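Local coordinates for protein xylooligosaccharide oxidase (Myceliophthora thermophila, PDB 5L6G) that oxidises the C1 hydroxyl of xylooligosaccharides and related sugars to lactones with a bicovalently bound FAD, passing the electrons to oxygen to give hydrogen peroxide, at residues A[114-119]-A[135-140]; A[369-374]-A[426-431]. One frame throughout, in Å; residues are numbered along the deposited sequence.

Contact 1 (A[114-119]-A[135-140]). With NAG (2-acetamido-2-deoxy-beta-D-glucopyranose), chain B.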
loop_
_atom_site.group_PDB
_atom_site.type_symbol
_atom_site.label_atom_id
_atom_site.label_comp_id
_atom_site.label_asym_id
_atom_site.label_seq_id
_atom_site.Cartn_x
_atom_site.Cartn_y
_atom_site.Cartn_z
ATOM N N ARG A 114 -14.465 -12.736 4.880
ATOM C CA ARG A 114 -15.537 -13.563 4.341
ATOM C C ARG A 114 -16.270 -12.844 3.177
ATOM O O ARG A 114 -17.018 -13.462 2.453
ATOM C CB ARG A 114 -16.506 -14.029 5.439
ATOM C CG ARG A 114 -15.878 -14.572 6.748
ATOM C CD ARG A 114 -14.630 -15.478 6.613
ATOM N NE ARG A 114 -14.351 -16.309 7.821
ATOM C CZ ARG A 114 -13.657 -15.936 8.917
ATOM N NH1 ARG A 114 -13.113 -14.733 9.032
ATOM N NH2 ARG A 114 -13.493 -16.791 9.928
ATOM N N MET A 115 -16.008 -11.555 2.982
ATOM C CA MET A 115 -16.598 -10.771 1.905
ATOM C C MET A 115 -15.549 -10.489 0.818
ATOM O O MET A 115 -14.857 -9.498 0.866
ATOM C CB MET A 115 -17.185 -9.470 2.450
ATOM C CG MET A 115 -18.320 -9.701 3.420
ATOM S SD MET A 115 -18.806 -8.184 4.256
ATOM C CE MET A 115 -19.734 -7.351 2.955
ATOM N N TYR A 116 -15.432 -11.395 -0.143
ATOM C CA TYR A 116 -14.373 -11.296 -1.143
ATOM C C TYR A 116 -14.877 -11.448 -2.569
ATOM O O TYR A 116 -14.086 -11.691 -3.475
ATOM C CB TYR A 116 -13.297 -12.345 -0.872
ATOM C CG TYR A 116 -13.810 -13.773 -0.841
ATOM C CD1 TYR A 116 -14.074 -14.479 -2.026
ATOM C CD2 TYR A 116 -14.024 -14.426 0.367
ATOM C CE1 TYR A 116 -14.548 -15.781 -1.997
ATOM C CE2 TYR A 116 -14.502 -15.729 0.411
ATOM C CZ TYR A 116 -14.756 -16.404 -0.776
ATOM O OH TYR A 116 -15.216 -17.701 -0.735
ATOM N N ASN A 117 -16.178 -11.308 -2.784
ATOM C CA ASN A 117 -16.706 -11.486 -4.124
ATOM C C ASN A 117 -16.321 -10.373 -5.071
ATOM O O ASN A 117 -16.264 -9.206 -4.695
ATOM C CB ASN A 117 -18.223 -11.626 -4.112
ATOM C CG ASN A 117 -18.671 -13.006 -3.705
ATOM O OD1 ASN A 117 -17.869 -13.934 -3.559
ATOM N ND2 ASN A 117 -19.960 -13.152 -3.525
ATOM N N VAL A 118 -16.068 -10.773 -6.310
ATOM C CA VAL A 118 -15.687 -9.870 -7.378
ATOM C C VAL A 118 -16.650 -10.150 -8.532
ATOM O O VAL A 118 -16.753 -11.285 -8.994
ATOM C CB VAL A 118 -14.220 -10.109 -7.807
ATOM C CG1 VAL A 118 -13.865 -9.270 -9.022
ATOM C CG2 VAL A 118 -13.261 -9.784 -6.656
ATOM N N THR A 119 -17.377 -9.120 -8.948
ATOM C CA THR A 119 -18.322 -9.194 -10.066
ATOM C C THR A 119 -17.807 -8.243 -11.118
ATOM O O THR A 119 -17.476 -7.110 -10.808
ATOM C CB THR A 119 -19.734 -8.726 -9.656
ATOM O OG1 THR A 119 -20.245 -9.588 -8.651
ATOM C CG2 THR A 119 -20.677 -8.740 -10.830
ATOM N N LEU A 135 -5.767 -9.084 -3.546
ATOM C CA LEU A 135 -5.366 -8.646 -4.869
ATOM C C LEU A 135 -5.265 -9.799 -5.850
ATOM O O LEU A 135 -5.628 -9.634 -6.995
ATOM C CB LEU A 135 -4.049 -7.881 -4.811
ATOM C CG LEU A 135 -4.034 -6.624 -3.933
ATOM C CD1 LEU A 135 -2.680 -5.927 -4.055
ATOM C CD2 LEU A 135 -5.178 -5.682 -4.318
ATOM N N GLY A 136 -4.746 -10.951 -5.405
ATOM C CA GLY A 136 -4.591 -12.103 -6.276
ATOM C C GLY A 136 -5.916 -12.637 -6.788
ATOM O O GLY A 136 -6.050 -13.018 -7.948
ATOM N N HIS A 137 -6.906 -12.646 -5.917
ATOM C CA HIS A 137 -8.258 -13.050 -6.283
ATOM C C HIS A 137 -8.882 -12.072 -7.268
ATOM O O HIS A 137 -9.496 -12.494 -8.252
ATOM C CB HIS A 137 -9.130 -13.153 -5.030
ATOM C CG HIS A 137 -10.549 -13.530 -5.306
ATOM N ND1 HIS A 137 -10.904 -14.683 -5.980
ATOM C CD2 HIS A 137 -11.704 -12.899 -5.009
ATOM C CE1 HIS A 137 -12.219 -14.753 -6.064
ATOM N NE2 HIS A 137 -12.727 -13.684 -5.474
ATOM N N ILE A 138 -8.724 -10.778 -6.990
ATOM C CA ILE A 138 -9.289 -9.746 -7.851
ATOM C C ILE A 138 -8.677 -9.878 -9.249
ATOM O O ILE A 138 -9.399 -9.961 -10.250
ATOM C CB ILE A 138 -9.016 -8.348 -7.291
ATOM C CG1 ILE A 138 -9.735 -8.171 -5.960
ATOM C CG2 ILE A 138 -9.456 -7.285 -8.291
ATOM C CD1 ILE A 138 -9.276 -7.001 -5.142
ATOM N N ALA A 139 -7.349 -9.925 -9.289
ATOM C CA ALA A 139 -6.634 -10.018 -10.545
ATOM C C ALA A 139 -7.067 -11.260 -11.333
ATOM O O ALA A 139 -7.263 -11.207 -12.548
ATOM C CB ALA A 139 -5.142 -10.029 -10.289
ATOM N N THR A 140 -7.229 -12.377 -10.636
ATOM C CA THR A 140 -7.628 -13.628 -11.288
ATOM C C THR A 140 -9.013 -13.527 -11.911
ATOM O O THR A 140 -9.228 -13.868 -13.095
ATOM C CB THR A 140 -7.593 -14.786 -10.273
ATOM O OG1 THR A 140 -6.245 -14.936 -9.802
ATOM C CG2 THR A 140 -8.089 -16.092 -10.899
HETATM C C1 NAG B . -20.460 -14.449 -3.173
HETATM C C2 NAG B . -21.423 -14.462 -2.010
HETATM C C3 NAG B . -22.081 -15.819 -1.792
HETATM C C4 NAG B . -22.549 -16.439 -3.098
HETATM C C5 NAG B . -21.461 -16.395 -4.161
HETATM C C6 NAG B . -22.062 -16.795 -5.512
HETATM C C7 NAG B . -20.798 -12.875 -0.246
HETATM C C8 NAG B . -19.985 -12.646 0.989
HETATM N N2 NAG B . -20.693 -14.068 -0.817
HETATM O O3 NAG B . -23.176 -15.583 -0.939
HETATM O O4 NAG B . -22.866 -17.810 -2.919
HETATM O O5 NAG B . -20.939 -15.101 -4.319
HETATM O O6 NAG B . -21.181 -16.457 -6.559
HETATM O O7 NAG B . -21.522 -11.967 -0.644
HETATM O O HOH W 1 -15.524 -13.640 -6.538
#
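Tyr116 and His137 meet as an offset edge-to-face pair inside the FAD-binding PCMH-type domain, where the loop running into strand 118-120 lies beside the first turns of helix 135-146. The rim of the tyrosine is turned toward the face of the imidazole, with the planes at 83° and the centroids 5.6 Å apart; the touching atoms are Tyr116 CD1 and His137 NE2, at 3.8 Å. His137 reaches from the helix toward the loop because its chi1 of 179° sets CG opposite the backbone N. The edge of its ring also meets the backbone, since Tyr116 O lies near the imidazole plane, 3.1 Å from His137 CD2. The other ring nitrogen, ND1, is hydrogen-bonded to Asp330, which helps to fix the rotation of the imidazole.

Val118 follows on the strand and points at the helix. Its CG2 branch sits 3.9 Å from Ile138 CG1, the two side chains crossing at about a right angle, and touches His137 CD2 as well; Val141 and Leu142 of the same helix extend this apolar patch. Asn117 turns away from the helix and carries the N-linked sugar, its ND2 bonded covalently to NAG C1. Between loop and helix a water links the backbone of the loop to the ring of the histidine: it accepts from Val118 N at 2.9 Å and is hydrogen-bonded to His137 NE2 at 3.0 Å.

Contact 2 (A[369-374]-A[426-431]). With XYS (alpha-D-xylopyranose), chain K; XYP (beta-D-xylopyranose), chain I.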
loop_
_atom_site.group_PDB
_atom_site.type_symbol
_atom_site.label_atom_id
_atom_site.label_comp_id
_atom_site.label_asym_id
_atom_site.label_seq_id
_atom_site.Cartn_x
_atom_site.Cartn_y
_atom_site.Cartn_z
ATOM N N ASN A 369 24.761 -2.645 4.782
ATOM C CA ASN A 369 25.404 -3.889 4.348
ATOM C C ASN A 369 25.942 -4.759 5.482
ATOM O O ASN A 369 26.079 -5.962 5.320
ATOM C CB ASN A 369 26.503 -3.595 3.344
ATOM C CG ASN A 369 25.973 -3.393 1.947
ATOM O OD1 ASN A 369 24.767 -3.483 1.685
ATOM N ND2 ASN A 369 26.887 -3.099 1.027
ATOM N N LYS A 370 26.199 -4.154 6.638
ATOM C CA LYS A 370 26.732 -4.870 7.796
ATOM C C LYS A 370 25.680 -5.362 8.762
ATOM O O LYS A 370 26.004 -6.134 9.674
ATOM C CB LYS A 370 27.697 -3.974 8.561
ATOM C CG LYS A 370 28.725 -3.278 7.692
ATOM C CD LYS A 370 29.478 -4.232 6.789
ATOM C CE LYS A 370 30.538 -3.498 5.976
ATOM N NZ LYS A 370 31.375 -4.464 5.218
ATOM N N VAL A 371 24.430 -4.946 8.579
ATOM C CA VAL A 371 23.362 -5.357 9.476
ATOM C C VAL A 371 23.083 -6.845 9.301
ATOM O O VAL A 371 22.866 -7.316 8.173
ATOM C CB VAL A 371 22.060 -4.578 9.216
ATOM C CG1 VAL A 371 20.933 -5.161 10.045
ATOM C CG2 VAL A 371 22.255 -3.099 9.500
ATOM N N ARG A 372 23.072 -7.569 10.411
ATOM C CA ARG A 372 23.050 -9.035 10.364
ATOM C C ARG A 372 21.617 -9.584 10.392
ATOM O O ARG A 372 21.329 -10.596 11.039
ATOM C CB ARG A 372 23.921 -9.622 11.481
ATOM C CG ARG A 372 25.372 -9.190 11.360
ATOM C CD ARG A 372 26.206 -9.545 12.575
ATOM N NE ARG A 372 27.507 -8.902 12.472
ATOM C CZ ARG A 372 28.666 -9.503 12.196
ATOM N NH1 ARG A 372 28.750 -10.829 11.995
ATOM N NH2 ARG A 372 29.768 -8.757 12.117
ATOM N N ARG A 373 20.748 -8.921 9.637
ATOM C CA ARG A 373 19.377 -9.340 9.430
ATOM C C ARG A 373 19.003 -9.181 7.967
ATOM O O ARG A 373 19.649 -8.442 7.226
ATOM C CB ARG A 373 18.436 -8.471 10.263
ATOM C CG ARG A 373 18.674 -8.577 11.752
ATOM C CD ARG A 373 17.588 -7.813 12.498
ATOM N NE ARG A 373 17.600 -6.374 12.229
ATOM C CZ ARG A 373 18.380 -5.482 12.842
ATOM N NH1 ARG A 373 19.291 -5.868 13.758
ATOM N NH2 ARG A 373 18.283 -4.189 12.524
ATOM N N SER A 374 17.937 -9.858 7.566
ATOM C CA SER A 374 17.416 -9.777 6.200
ATOM C C SER A 374 16.681 -8.469 5.910
ATOM O O SER A 374 15.445 -8.376 6.069
ATOM C CB SER A 374 16.452 -10.932 5.938
ATOM O OG SER A 374 17.090 -12.175 6.058
ATOM N N PHE A 426 15.562 -0.816 15.490
ATOM C CA PHE A 426 14.896 0.290 14.806
ATOM C C PHE A 426 15.874 1.368 14.371
ATOM O O PHE A 426 15.627 2.050 13.404
ATOM C CB PHE A 426 13.809 0.894 15.688
ATOM C CG PHE A 426 12.889 -0.131 16.261
ATOM C CD1 PHE A 426 11.881 -0.665 15.487
ATOM C CD2 PHE A 426 13.076 -0.607 17.560
ATOM C CE1 PHE A 426 11.040 -1.627 15.991
ATOM C CE2 PHE A 426 12.240 -1.575 18.072
ATOM C CZ PHE A 426 11.230 -2.095 17.287
ATOM N N ALA A 427 16.972 1.524 15.102
ATOM C CA ALA A 427 17.962 2.556 14.800
ATOM C C ALA A 427 18.528 2.383 13.392
ATOM O O ALA A 427 18.955 3.357 12.764
ATOM C CB ALA A 427 19.074 2.529 15.822
ATOM N N PHE A 428 18.522 1.161 12.890
ATOM C CA PHE A 428 19.046 0.903 11.530
ATOM C C PHE A 428 18.226 1.658 10.466
ATOM O O PHE A 428 18.730 2.561 9.809
ATOM C CB PHE A 428 19.136 -0.613 11.249
ATOM C CG PHE A 428 19.223 -0.968 9.786
ATOM C CD1 PHE A 428 20.009 -0.221 8.917
ATOM C CD2 PHE A 428 18.547 -2.074 9.284
ATOM C CE1 PHE A 428 20.063 -0.539 7.556
ATOM C CE2 PHE A 428 18.621 -2.400 7.934
ATOM C CZ PHE A 428 19.370 -1.630 7.073
ATOM N N LEU A 429 16.974 1.296 10.268
ATOM C CA LEU A 429 16.175 2.046 9.303
ATOM C C LEU A 429 15.982 3.496 9.702
ATOM O O LEU A 429 15.906 4.358 8.827
ATOM C CB LEU A 429 14.834 1.379 9.038
ATOM C CG LEU A 429 14.960 0.001 8.396
ATOM C CD1 LEU A 429 13.575 -0.509 8.043
ATOM C CD2 LEU A 429 15.881 -0.001 7.172
ATOM N N ASP A 430 15.911 3.790 11.004
ATOM C CA ASP A 430 15.748 5.182 11.432
ATOM C C ASP A 430 16.905 6.049 10.953
ATOM O O ASP A 430 16.695 7.186 10.494
ATOM C CB ASP A 430 15.595 5.293 12.966
ATOM C CG ASP A 430 14.232 4.806 13.451
ATOM O OD1 ASP A 430 13.367 4.532 12.581
ATOM O OD2 ASP A 430 14.033 4.682 14.697
ATOM N N GLY A 431 18.120 5.523 11.083
ATOM C CA GLY A 431 19.310 6.238 10.696
ATOM C C GLY A 431 19.356 6.411 9.185
ATOM O O GLY A 431 19.793 7.447 8.682
HETATM C C1 XYS K . 27.572 -8.463 2.336
HETATM C C2 XYS K . 27.773 -6.984 2.645
HETATM C C3 XYS K . 29.149 -6.735 3.263
HETATM C C4 XYS K . 29.228 -7.598 4.516
HETATM C C5 XYS K . 29.123 -9.052 4.095
HETATM O O1 XYS K . 28.444 -8.807 1.270
HETATM O O2 XYS K . 27.617 -6.222 1.452
HETATM O O3 XYS K . 29.344 -5.341 3.560
HETATM O O4 XYS K . 30.448 -7.378 5.220
HETATM O O5 XYS K . 27.847 -9.290 3.484
HETATM O O1 XYP I . 6.509 -0.950 17.226
HETATM C C1 XYP I . 7.211 0.270 17.257
HETATM C C2 XYP I . 8.105 0.289 18.499
HETATM C C3 XYP I . 8.906 1.568 18.493
HETATM C C4 XYP I . 9.713 1.622 17.211
HETATM C C5 XYP I . 8.801 1.509 16.010
HETATM O O2 XYP I . 7.333 0.187 19.711
HETATM O O3 XYP I . 9.812 1.603 19.594
HETATM O O4 XYP I . 10.433 2.850 17.202
HETATM O O5 XYP I . 8.011 0.321 16.088
#
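Val371 and Phe428 mark the nearest approach of the two backbones, with their CA atoms 7.9 Å apart: an irregular loop, 369-374, leads from helix 354-368 into strand 374-381 and faces helix 426-437. At that distance the side chains do the bridging. Val371 CG2 stands over the face of the Phe428 ring in a CH-pi contact, 3.6 Å from the centroid and only 8° off the ring normal. Leu429 CD2 covers the opposite face nearer the rim, and Trp375 meets the ring edge-to-face. Arg373 bends back at chi3 (-64°), which brings its guanidinium over Val371 CG1 and NH2 to 3.9 Å from Phe428 CD2; its NE is salt-bridged to Asp415.

Sugars lie at both ends. Lys370 NZ donates to O3 and O4 of the alpha-xylose, at 2.8 and 3.1 Å. Phe426, turned away from the loop, lays its ring face against C4 of a beta-xylose, 3.6 Å from Phe426 CD1; replacing the ring with the methyl of an alanine is likely to take away the flat surface beside C4 and leave a gap next to the sugar. Arg56 also hydrogen-bonds this xylose. A pyranose set against the face of an aromatic ring in this way is typical of carbohydrate-binding sites.

In the fold
Contact 1 and contact 2 lie on opposite sides of the chain's centre, 36 Å apart between centres and about 21 Å between nearest atoms, and they do not touch. Contact 1 belongs to the FAD-binding domain, and the side chain of Ile138 comes within about 9 Å of the flavin cofactor, which His94 and Cys155 hold covalently. Contact 2 borders the eight-stranded antiparallel sheet that supplies substrate-binding residues: its loop enters strand 374-381, next to strand 409-417 with Glu412, whose side chain is about 12 Å from that of Phe428. The xyloses at contact 2 occupy sites distinct from the pocket of Thr154, Arg272, Glu412 and Tyr451.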